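Local coordinates for glutamate ABC superfamily ATP binding cassette transporter, binding protein (Enterococcus faecium DO, PDB 5EYF), which binds L-glutamate and, as a family 3 solute-binding protein, probably delivers it to a partner ABC transporter for uptake, at residues G20-T25 and I83-I88; Q39-D44 and K234-E239; V101-G106 and D174-L179; A105-L110 and T196-G201. All coordinates share one frame; numbering follows the deposited sequence. Where two conformers were deposited one is given.

Contact 1. Residues G20-T25 and I83-I88; sequences GVKYDT and IATMTI. With GLU (glutamic acid), chain E.
Part of the glutamate pocket forms here, at the C-terminal end of a parallel sheet in the alpha/beta lobe of a periplasmic-binding-protein fold: strand 16-21 runs out into G20-T25 beside the loop I83-I88 that follows its neighbour, strand 81-82. The last direct backbone bond between them runs from I83 N to G20 O, 2.9 Å, and beyond it the chains part. A water bridges the two chains there, accepting from K22 N and donating to I83 O, while V21 CG1 packs alongside I83 CG2 at 3.7 Å. K22 is kinked at chi2 (-51°) and again at chi4 (74°), which carries its aliphatic chain over the A84 methyl, with CE 3.7 Å from A84 CB, and turns the amine back to the ligand. K22 NZ then donates to the side-chain carboxylate of the bound glutamate at OE1, 2.9 Å away, and S67 is a second partner of this amine. T85 OG1 donates to the same OE1, so one ligand oxygen is gripped by an ammonium and a hydroxyl that do not bond to each other. A second water joins K22 NZ, T25 OG1 and T85 OG1, and the methyls of T25 and T85 meet tip to tip. The loop also reads the amino-acid end of the ligand. Its ammonium nitrogen donates to T85 O and to T87 OG1, and the T87 hydroxyl is itself bonded to E198. T87 N meets ligand atom O at 2.9 Å with an almost straight N-H...O angle of 174°.

Contact 2. Residues Q39-D44 and K234-E239; sequences QGFDVD and KWFPNE
Q39 touches the W235 indole, its CB 4.3 Å from CH2. G40, which occupies the N-cap position of helix 41-54, lies against one face of that ring: its CA stands 3.6 Å from the centroid of the six-membered ring and only 20° off the normal, a CH-pi contact. Its backbone angles by themselves call for glycine, since a CB would jam against the carbonyl O of Q39. F41 continues over the same face with its backbone N and CA, and its CB sits off-centre above the five-membered ring; the opposite face of the indole is lined by K234 CG. The contact thus joins the start of helix 41-54 to the end of helix 227-235, where F236 is the first residue to leave helical geometry and opens a type I beta turn to E239. With CG anti to its backbone N (chi1 178°), the F41 ring receives the edge of F236 in a T-shaped stack, planes at 69° and CE2 3.7 Å from F41 CG. F28 and F103 also meet the F236 ring. One turn further on, D44 OD2 accepts twice. The extended K234 brings NZ to its syn side at 2.7 Å, forming a salt bridge, whereas W235 NE1, 2.8 Å away, approaches from above the carboxylate plane although the oxygen lies in the plane of the indole.

Contact 3. Residues V101-G106 and D174-L179; sequences VYFDAG and DNAILL. With GLU (glutamic acid), chain E.
N175 clasps G106 with two hydrogen bonds, one accepted by its side chain and one donated by its backbone. Its CG is wedged between the backbone N and the carbonyl carbon (chi1 56°), a conformation that folds the amide back over its own main chain and places OD1 3.1 Å from G106 N. That donor stands well above the carbonyl plane of the amide, 60° out of it. In return N175 N donates to G106 O, 2.8 Å away. OD1 also takes a weak bond from A176 N, and a water accepting from ND2 donates to D104 O, so both ends of the amide are held and its rotation is fixed. N175 begins helix 175-182, and the clasp ties this N-terminus to strand 103-112 in the second lobe of the binding-protein fold, close to where that strand comes over from the first. D174 holds the N-cap position, yet its side chain makes no capping bond. With CG anti to its carbonyl carbon, it reaches into the pocket instead, and OD2 accepts from the ammonium nitrogen of the bound glutamate at 2.6 Å. Y200 OH bonds to the same oxygen. Behind the carboxylate, D174 CB rests 4.1 Å from the methyl of A105. I177 CD1 adds an apolar touch to the ligand CG. Farther along, the A176 methyl meets F103 at CE2 and CZ, with CE2 3.7 Å from A176 CB.

Contact 4. Residues A105-L110 and T196-G201; sequences AGQALL and TNEPYG. With MG (magnesium ion), chain D.
A105 and E198 form a hydrogen-bonded antiparallel pair where strand 103-112 meets strand 198-205, two segments of the polypeptide at the crossing between the lobes. A105 N donates to E198 O at 3.0 Å and E198 N to A105 O at 2.8 Å. On the tight, pocket side of the pair the A105 methyl lies 3.7 Å from CZ of Y200, whose OH is held by D174. G106 presses its CA to within 3.2 Å of T196 O, where a side chain would collide. Beyond it the pairing passes from backbone to side chain: T196 OG1, set between its backbone N and carbonyl carbon (chi1 71°), accepts from Q107 N at 2.9 Å and donates to E198 OE2 on the lone pair away from OE1. E198 OE1 is left to bond to T87, while the amide of Q107 is taken up by T172, S137 and N140. The other side is hydrated. N197 points away from strand 103-112 and binds a magnesium ion through OD1 at 2.1 Å. Four waters and N197 OD1 of the second subunit complete its six ligands. The chemistry is therefore two-sided: hydroxyl and carboxylate groups linked to the glutamate site on one side, and on the other a magnesium ion held directly by N197 of both subunits and tied through two of its waters, each donating over 2.8 Å, to A105 O and T196 O.

Contacts 1, 3 and 4 are buried and crowd the middle of the chain, whereas contact 2 is only partly buried and lies farther out, with K234 exposed. Contacts 1 and 3 hydrogen-bond the glutamate, one from the first lobe and the other from the second; contact 4 touches it through E198 and Y200, which also bond to T87 and D174, and alone carries the magnesium ion between subunits. Contacts 3 and 4 share A105 and G106 on strand 103-112. Contact 2 relies on aromatic faces and a salt bridge, unlike the hydroxyl, amide and carboxylate networks nearer the ligand, but D42 ties it inward by bonding to T85 of contact 1 and Y102 of contact 3.

Contact 1. Residues G20-T25 and I83-I88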
# COMPACT_ATOMS: atom_id res chain seq x y z
N GLY B 20 -11.23 -16.10 -12.33
CA GLY B 20 -12.31 -15.79 -11.43
C GLY B 20 -12.37 -14.32 -11.08
O GLY B 20 -11.40 -13.77 -10.52
N VAL B 21 -13.47 -13.65 -11.41
CA VAL B 21 -13.62 -12.21 -11.23
C VAL B 21 -14.95 -11.93 -10.55
O VAL B 21 -15.88 -12.72 -10.63
CB VAL B 21 -13.55 -11.44 -12.59
CG1 VAL B 21 -12.17 -11.57 -13.24
CG2 VAL B 21 -14.66 -11.93 -13.56
N LYS B 22 -15.02 -10.77 -9.89
CA LYS B 22 -16.29 -10.29 -9.40
C LYS B 22 -17.20 -9.94 -10.57
O LYS B 22 -16.73 -9.53 -11.65
CB LYS B 22 -16.11 -9.07 -8.50
CG LYS B 22 -15.16 -9.28 -7.30
CD LYS B 22 -15.53 -10.52 -6.49
CE LYS B 22 -14.79 -10.59 -5.14
NZ LYS B 22 -15.28 -9.65 -4.09
N TYR B 23 -18.51 -10.10 -10.36
CA TYR B 23 -19.51 -9.64 -11.32
C TYR B 23 -20.29 -8.44 -10.81
O TYR B 23 -21.15 -7.92 -11.54
CB TYR B 23 -20.51 -10.76 -11.69
CG TYR B 23 -20.04 -11.74 -12.75
CD1 TYR B 23 -18.69 -11.97 -13.00
CD2 TYR B 23 -20.97 -12.44 -13.52
CE1 TYR B 23 -18.27 -12.89 -13.98
CE2 TYR B 23 -20.56 -13.34 -14.50
CZ TYR B 23 -19.22 -13.57 -14.72
OH TYR B 23 -18.87 -14.48 -15.71
N ASP B 24 -20.03 -7.99 -9.58
CA ASP B 24 -20.85 -7.00 -8.92
C ASP B 24 -20.05 -5.80 -8.44
O ASP B 24 -20.57 -4.99 -7.65
CB ASP B 24 -21.61 -7.63 -7.74
CG ASP B 24 -20.69 -7.86 -6.52
OD1 ASP B 24 -19.47 -8.14 -6.70
OD2 ASP B 24 -21.22 -7.76 -5.39
N THR B 25 -18.80 -5.65 -8.86
CA THR B 25 -17.94 -4.63 -8.26
C THR B 25 -17.58 -3.61 -9.34
O THR B 25 -16.66 -3.84 -10.12
CB THR B 25 -16.69 -5.28 -7.68
OG1 THR B 25 -17.08 -6.26 -6.70
CG2 THR B 25 -15.80 -4.21 -7.02
N ILE B 83 -8.69 -12.94 -9.78
CA ILE B 83 -8.38 -11.51 -9.81
C ILE B 83 -9.69 -10.80 -9.49
O ILE B 83 -10.55 -10.60 -10.35
CB ILE B 83 -7.72 -11.05 -11.13
CG1 ILE B 83 -7.19 -9.62 -10.97
CG2 ILE B 83 -8.58 -11.22 -12.39
CD1 ILE B 83 -6.32 -9.21 -12.17
N ALA B 84 -9.86 -10.44 -8.22
CA ALA B 84 -11.19 -10.10 -7.73
C ALA B 84 -11.03 -9.31 -6.43
O ALA B 84 -11.37 -9.82 -5.36
CB ALA B 84 -12.06 -11.36 -7.49
N THR B 85 -10.47 -8.10 -6.53
CA THR B 85 -10.25 -7.18 -5.40
C THR B 85 -9.78 -7.91 -4.14
O THR B 85 -10.28 -7.68 -3.04
CB THR B 85 -11.51 -6.34 -5.10
OG1 THR B 85 -12.62 -7.19 -4.69
CG2 THR B 85 -11.93 -5.56 -6.33
N MSE B 86 -8.78 -8.78 -4.31
CA MSE B 86 -8.40 -9.69 -3.23
C MSE B 86 -7.12 -9.28 -2.52
O MSE B 86 -6.05 -9.29 -3.11
CB MSE B 86 -8.21 -11.09 -3.77
CG MSE B 86 -8.08 -12.13 -2.64
SE MSE B 86 -8.13 -13.88 -3.49
CE MSE B 86 -7.82 -14.98 -1.93
N THR B 87 -7.23 -8.93 -1.24
CA THR B 87 -6.07 -8.49 -0.49
C THR B 87 -5.15 -9.67 -0.16
O THR B 87 -5.61 -10.76 0.22
CB THR B 87 -6.53 -7.81 0.80
OG1 THR B 87 -7.35 -6.69 0.44
CG2 THR B 87 -5.35 -7.33 1.65
N ILE B 88 -3.85 -9.42 -0.27
CA ILE B 88 -2.82 -10.35 0.17
C ILE B 88 -2.74 -10.32 1.68
O ILE B 88 -2.47 -9.26 2.28
CB ILE B 88 -1.46 -9.98 -0.46
CG1 ILE B 88 -1.56 -10.02 -1.98
CG2 ILE B 88 -0.38 -10.96 0.00
CD1 ILE B 88 -0.28 -9.64 -2.65
N GLU E . -9.99 -6.46 -0.57
CA GLU E . -10.76 -6.96 0.58
C GLU E . -10.60 -8.47 0.71
O GLU E . -9.93 -9.11 -0.11
CB GLU E . -12.25 -6.59 0.49
CG GLU E . -12.89 -6.84 -0.88
CD GLU E . -13.15 -8.31 -1.19
OE1 GLU E . -13.15 -8.65 -2.38
OE2 GLU E . -13.43 -9.12 -0.28
OXT GLU E . -11.12 -9.09 1.66
O HOH W 1 -12.85 -8.82 -10.31
O HOH W 2 -15.23 -6.89 -4.69

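Contact 2. Residues Q39-D44 and K234-E239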
# COMPACT_ATOMS: atom_id res chain seq x y z
N GLN B 39 -16.75 -6.31 -17.12
CA GLN B 39 -15.87 -5.17 -17.37
C GLN B 39 -15.26 -4.67 -16.06
O GLN B 39 -15.85 -4.82 -14.99
CB GLN B 39 -16.63 -4.01 -18.02
CG GLN B 39 -17.27 -4.36 -19.35
CD GLN B 39 -18.04 -3.20 -19.91
OE1 GLN B 39 -18.82 -2.56 -19.21
NE2 GLN B 39 -17.79 -2.88 -21.18
N GLY B 40 -14.08 -4.07 -16.16
CA GLY B 40 -13.44 -3.47 -15.00
C GLY B 40 -11.93 -3.58 -15.07
O GLY B 40 -11.36 -4.20 -15.95
N PHE B 41 -11.28 -2.93 -14.11
CA PHE B 41 -9.83 -2.96 -14.00
C PHE B 41 -9.31 -4.39 -13.86
O PHE B 41 -8.31 -4.76 -14.50
CB PHE B 41 -9.40 -2.10 -12.80
CG PHE B 41 -7.93 -2.08 -12.52
CD1 PHE B 41 -7.08 -1.29 -13.30
CD2 PHE B 41 -7.39 -2.78 -11.44
CE1 PHE B 41 -5.73 -1.23 -13.04
CE2 PHE B 41 -6.04 -2.72 -11.16
CZ PHE B 41 -5.20 -1.95 -11.95
N ASP B 42 -9.90 -5.19 -12.96
CA ASP B 42 -9.44 -6.57 -12.79
C ASP B 42 -9.59 -7.35 -14.10
O ASP B 42 -8.70 -8.13 -14.46
CB ASP B 42 -10.23 -7.31 -11.70
CG ASP B 42 -9.84 -6.94 -10.29
OD1 ASP B 42 -8.73 -6.39 -10.06
OD2 ASP B 42 -10.69 -7.24 -9.39
N VAL B 43 -10.73 -7.17 -14.78
CA VAL B 43 -10.95 -7.82 -16.08
C VAL B 43 -9.88 -7.40 -17.08
O VAL B 43 -9.34 -8.24 -17.83
CB VAL B 43 -12.37 -7.50 -16.58
CG1 VAL B 43 -12.55 -7.98 -18.04
CG2 VAL B 43 -13.40 -8.14 -15.68
N ASP B 44 -9.58 -6.11 -17.15
CA ASP B 44 -8.60 -5.65 -18.15
C ASP B 44 -7.19 -6.13 -17.83
O ASP B 44 -6.41 -6.45 -18.75
CB ASP B 44 -8.63 -4.13 -18.26
CG ASP B 44 -9.83 -3.63 -19.08
OD1 ASP B 44 -10.60 -4.46 -19.62
OD2 ASP B 44 -9.99 -2.40 -19.18
N LYS B 234 -7.33 4.20 -17.50
CA LYS B 234 -8.69 3.99 -18.02
C LYS B 234 -9.72 3.96 -16.90
O LYS B 234 -10.80 4.55 -17.03
CB LYS B 234 -8.74 2.69 -18.82
CG LYS B 234 -10.15 2.28 -19.30
CD LYS B 234 -10.10 0.97 -20.08
CE LYS B 234 -11.48 0.37 -20.26
NZ LYS B 234 -11.43 -0.96 -20.93
N TRP B 235 -9.39 3.30 -15.79
CA TRP B 235 -10.35 3.05 -14.72
C TRP B 235 -10.27 4.05 -13.56
O TRP B 235 -11.30 4.31 -12.93
CB TRP B 235 -10.19 1.61 -14.18
CG TRP B 235 -10.63 0.65 -15.25
CD1 TRP B 235 -9.83 -0.06 -16.13
CD2 TRP B 235 -11.98 0.38 -15.64
NE1 TRP B 235 -10.61 -0.77 -17.01
CE2 TRP B 235 -11.93 -0.53 -16.72
CE3 TRP B 235 -13.22 0.79 -15.15
CZ2 TRP B 235 -13.08 -1.02 -17.34
CZ3 TRP B 235 -14.36 0.29 -15.76
CH2 TRP B 235 -14.28 -0.60 -16.85
N PHE B 236 -9.10 4.63 -13.29
CA PHE B 236 -8.90 5.52 -12.15
C PHE B 236 -8.24 6.83 -12.57
O PHE B 236 -7.22 7.23 -12.01
CB PHE B 236 -8.08 4.81 -11.08
CG PHE B 236 -8.65 3.51 -10.71
CD1 PHE B 236 -9.81 3.46 -9.96
CD2 PHE B 236 -8.09 2.32 -11.18
CE1 PHE B 236 -10.38 2.26 -9.66
CE2 PHE B 236 -8.70 1.11 -10.89
CZ PHE B 236 -9.83 1.08 -10.11
N PRO B 237 -8.84 7.54 -13.53
CA PRO B 237 -8.16 8.72 -14.08
C PRO B 237 -7.94 9.84 -13.08
O PRO B 237 -7.01 10.64 -13.25
CB PRO B 237 -9.09 9.16 -15.22
CG PRO B 237 -10.45 8.64 -14.83
CD PRO B 237 -10.16 7.33 -14.16
N ASN B 238 -8.76 9.93 -12.03
CA ASN B 238 -8.64 11.02 -11.07
C ASN B 238 -8.25 10.55 -9.68
O ASN B 238 -8.33 11.33 -8.72
CB ASN B 238 -9.95 11.81 -11.00
CG ASN B 238 -10.30 12.47 -12.32
OD1 ASN B 238 -9.41 12.90 -13.06
ND2 ASN B 238 -11.59 12.54 -12.62
N GLU B 239 -7.82 9.29 -9.54
CA GLU B 239 -7.43 8.73 -8.25
C GLU B 239 -6.05 8.11 -8.42
O GLU B 239 -5.90 7.08 -9.08
CB GLU B 239 -8.45 7.70 -7.76
CG GLU B 239 -9.85 8.27 -7.47
CD GLU B 239 -9.88 9.22 -6.26
OE1 GLU B 239 -8.92 9.23 -5.46
OE2 GLU B 239 -10.87 9.97 -6.13

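Contact 3. Residues V101-G106 and D174-L179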
# COMPACT_ATOMS: atom_id res chain seq x y z
N VAL B 101 1.80 -7.47 -6.07
CA VAL B 101 0.69 -6.53 -5.86
C VAL B 101 0.41 -5.77 -7.15
O VAL B 101 1.33 -5.28 -7.81
CB VAL B 101 1.03 -5.58 -4.72
CG1 VAL B 101 0.00 -4.41 -4.57
CG2 VAL B 101 1.12 -6.35 -3.39
N TYR B 102 -0.87 -5.66 -7.52
CA TYR B 102 -1.20 -4.88 -8.72
C TYR B 102 -2.14 -3.70 -8.45
O TYR B 102 -2.44 -2.93 -9.38
CB TYR B 102 -1.79 -5.81 -9.83
CG TYR B 102 -3.18 -6.30 -9.50
CD1 TYR B 102 -4.30 -5.63 -10.01
CD2 TYR B 102 -3.39 -7.39 -8.63
CE1 TYR B 102 -5.58 -6.03 -9.67
CE2 TYR B 102 -4.69 -7.80 -8.30
CZ TYR B 102 -5.76 -7.09 -8.79
OH TYR B 102 -7.05 -7.44 -8.41
N PHE B 103 -2.62 -3.51 -7.21
CA PHE B 103 -3.44 -2.36 -6.84
C PHE B 103 -3.28 -2.14 -5.34
O PHE B 103 -3.26 -3.10 -4.58
CB PHE B 103 -4.93 -2.59 -7.19
CG PHE B 103 -5.79 -1.34 -7.06
CD1 PHE B 103 -5.97 -0.49 -8.13
CD2 PHE B 103 -6.39 -1.01 -5.83
CE1 PHE B 103 -6.73 0.68 -8.01
CE2 PHE B 103 -7.17 0.14 -5.72
CZ PHE B 103 -7.34 0.99 -6.80
N ASP B 104 -3.24 -0.87 -4.92
CA ASP B 104 -3.00 -0.50 -3.53
C ASP B 104 -4.25 0.17 -2.93
O ASP B 104 -4.40 1.38 -3.00
CB ASP B 104 -1.78 0.43 -3.52
CG ASP B 104 -1.13 0.55 -2.18
OD1 ASP B 104 -1.59 -0.12 -1.25
OD2 ASP B 104 -0.12 1.31 -2.09
N ALA B 105 -5.15 -0.64 -2.37
CA ALA B 105 -6.38 -0.11 -1.78
C ALA B 105 -6.22 0.08 -0.27
O ALA B 105 -5.15 -0.14 0.30
CB ALA B 105 -7.58 -1.03 -2.12
N GLY B 106 -7.30 0.48 0.39
CA GLY B 106 -7.32 0.56 1.84
C GLY B 106 -8.74 0.66 2.31
O GLY B 106 -9.57 1.24 1.63
N ASP B 174 -13.35 -1.64 0.73
CA ASP B 174 -12.16 -0.95 0.24
C ASP B 174 -12.55 0.39 -0.36
O ASP B 174 -13.59 0.51 -1.02
CB ASP B 174 -11.44 -1.78 -0.81
CG ASP B 174 -10.90 -3.11 -0.29
OD1 ASP B 174 -10.81 -3.29 0.95
OD2 ASP B 174 -10.57 -4.00 -1.16
N ASN B 175 -11.68 1.38 -0.18
CA ASN B 175 -11.95 2.71 -0.72
C ASN B 175 -12.30 2.69 -2.21
O ASN B 175 -13.27 3.33 -2.62
CB ASN B 175 -10.77 3.65 -0.46
CG ASN B 175 -9.43 3.15 -1.02
OD1 ASN B 175 -9.23 1.99 -1.45
ND2 ASN B 175 -8.49 4.05 -0.99
N ALA B 176 -11.55 1.93 -3.01
CA ALA B 176 -11.78 1.93 -4.46
C ALA B 176 -13.13 1.33 -4.81
O ALA B 176 -13.73 1.71 -5.83
CB ALA B 176 -10.69 1.14 -5.19
N ILE B 177 -13.61 0.40 -3.99
CA ILE B 177 -14.93 -0.18 -4.20
C ILE B 177 -16.01 0.81 -3.81
O ILE B 177 -16.99 0.99 -4.54
CB ILE B 177 -15.06 -1.49 -3.42
CG1 ILE B 177 -14.01 -2.50 -3.93
CG2 ILE B 177 -16.50 -2.04 -3.51
CD1 ILE B 177 -13.91 -3.77 -3.12
N LEU B 178 -15.82 1.50 -2.68
CA LEU B 178 -16.78 2.51 -2.24
C LEU B 178 -16.88 3.64 -3.25
O LEU B 178 -17.95 4.21 -3.44
CB LEU B 178 -16.39 3.06 -0.88
CG LEU B 178 -16.58 2.10 0.27
CD1 LEU B 178 -16.05 2.73 1.55
CD2 LEU B 178 -18.03 1.72 0.42
N LEU B 179 -15.75 4.00 -3.87
CA LEU B 179 -15.80 4.98 -4.95
C LEU B 179 -16.73 4.53 -6.06
O LEU B 179 -17.49 5.34 -6.61
CB LEU B 179 -14.40 5.23 -5.51
CG LEU B 179 -13.53 6.24 -4.76
CD1 LEU B 179 -12.21 6.40 -5.49
CD2 LEU B 179 -14.23 7.58 -4.62
N GLU E . -9.99 -6.46 -0.57
CA GLU E . -10.76 -6.96 0.58
C GLU E . -10.60 -8.47 0.71
O GLU E . -9.93 -9.11 -0.11
CB GLU E . -12.25 -6.59 0.49
CG GLU E . -12.89 -6.84 -0.88
CD GLU E . -13.15 -8.31 -1.19
OE1 GLU E . -13.15 -8.65 -2.38
OE2 GLU E . -13.43 -9.12 -0.28
OXT GLU E . -11.12 -9.09 1.66
O HOH W 3 -6.00 3.58 -2.63

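Contact 4. Residues A105-L110 and T196-G201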
# COMPACT_ATOMS: atom_id res chain seq x y z
N ALA B 105 -5.15 -0.64 -2.37
CA ALA B 105 -6.38 -0.11 -1.78
C ALA B 105 -6.22 0.08 -0.27
O ALA B 105 -5.15 -0.14 0.30
CB ALA B 105 -7.58 -1.03 -2.12
N GLY B 106 -7.30 0.48 0.39
CA GLY B 106 -7.32 0.56 1.84
C GLY B 106 -8.74 0.66 2.31
O GLY B 106 -9.57 1.24 1.63
N GLN B 107 -9.02 0.09 3.48
CA GLN B 107 -10.41 0.10 3.94
C GLN B 107 -10.86 1.50 4.34
O GLN B 107 -10.09 2.28 4.90
CB GLN B 107 -10.59 -0.87 5.10
CG GLN B 107 -12.06 -1.13 5.42
CD GLN B 107 -12.25 -2.33 6.32
OE1 GLN B 107 -11.39 -3.19 6.36
NE2 GLN B 107 -13.35 -2.36 7.06
N ALA B 108 -12.12 1.81 4.07
CA ALA B 108 -12.64 3.15 4.29
C ALA B 108 -14.11 3.08 4.68
O ALA B 108 -14.70 2.00 4.75
CB ALA B 108 -12.49 4.05 3.05
N LEU B 109 -14.68 4.26 4.93
CA LEU B 109 -16.07 4.41 5.35
C LEU B 109 -16.85 5.25 4.35
O LEU B 109 -16.37 6.28 3.90
CB LEU B 109 -16.18 5.14 6.68
CG LEU B 109 -15.56 4.50 7.91
CD1 LEU B 109 -15.85 5.34 9.16
CD2 LEU B 109 -16.04 3.06 8.11
N LEU B 110 -18.08 4.82 4.08
CA LEU B 110 -19.02 5.60 3.29
C LEU B 110 -20.21 5.96 4.18
O LEU B 110 -20.75 5.09 4.86
CB LEU B 110 -19.51 4.76 2.08
CG LEU B 110 -20.46 5.41 1.08
CD1 LEU B 110 -19.65 6.22 0.10
CD2 LEU B 110 -21.32 4.37 0.33
N THR B 196 -6.80 0.84 6.80
CA THR B 196 -5.97 -0.33 6.57
C THR B 196 -5.22 -0.14 5.26
O THR B 196 -5.55 0.74 4.45
CB THR B 196 -6.76 -1.62 6.45
OG1 THR B 196 -7.49 -1.61 5.21
CG2 THR B 196 -7.74 -1.81 7.63
N ASN B 197 -4.24 -1.01 5.02
CA ASN B 197 -3.71 -1.19 3.67
C ASN B 197 -4.29 -2.47 3.09
O ASN B 197 -4.32 -3.49 3.78
CB ASN B 197 -2.19 -1.24 3.69
CG ASN B 197 -1.60 0.05 4.15
OD1 ASN B 197 -2.13 1.13 3.84
ND2 ASN B 197 -0.54 -0.02 4.92
N GLU B 198 -4.75 -2.41 1.84
CA GLU B 198 -5.36 -3.57 1.18
C GLU B 198 -4.67 -3.75 -0.16
O GLU B 198 -5.21 -3.35 -1.20
CB GLU B 198 -6.87 -3.40 0.98
CG GLU B 198 -7.67 -3.13 2.27
CD GLU B 198 -7.79 -4.32 3.20
OE1 GLU B 198 -7.82 -5.48 2.75
OE2 GLU B 198 -7.87 -4.12 4.42
N PRO B 199 -3.46 -4.31 -0.18
CA PRO B 199 -2.78 -4.57 -1.46
C PRO B 199 -3.41 -5.75 -2.18
O PRO B 199 -3.49 -6.85 -1.62
CB PRO B 199 -1.33 -4.87 -1.05
CG PRO B 199 -1.47 -5.39 0.37
CD PRO B 199 -2.63 -4.67 0.99
N TYR B 200 -3.86 -5.54 -3.42
CA TYR B 200 -4.49 -6.64 -4.15
C TYR B 200 -3.44 -7.49 -4.86
O TYR B 200 -2.51 -6.96 -5.47
CB TYR B 200 -5.44 -6.11 -5.21
CG TYR B 200 -6.64 -5.33 -4.74
CD1 TYR B 200 -7.01 -5.30 -3.40
CD2 TYR B 200 -7.44 -4.68 -5.67
CE1 TYR B 200 -8.13 -4.59 -3.00
CE2 TYR B 200 -8.56 -3.98 -5.29
CZ TYR B 200 -8.90 -3.93 -3.95
OH TYR B 200 -10.05 -3.23 -3.60
N GLY B 201 -3.65 -8.81 -4.80
CA GLY B 201 -2.84 -9.74 -5.56
C GLY B 201 -3.73 -10.68 -6.35
O GLY B 201 -4.94 -10.78 -6.11
MG MG D . -2.28 2.50 2.26
O HOH W 4 -2.61 0.97 0.94
O HOH W 5 -4.33 2.56 2.67
O HOH W 6 -2.01 4.23 3.38
O HOH W 7 -0.19 2.41 2.08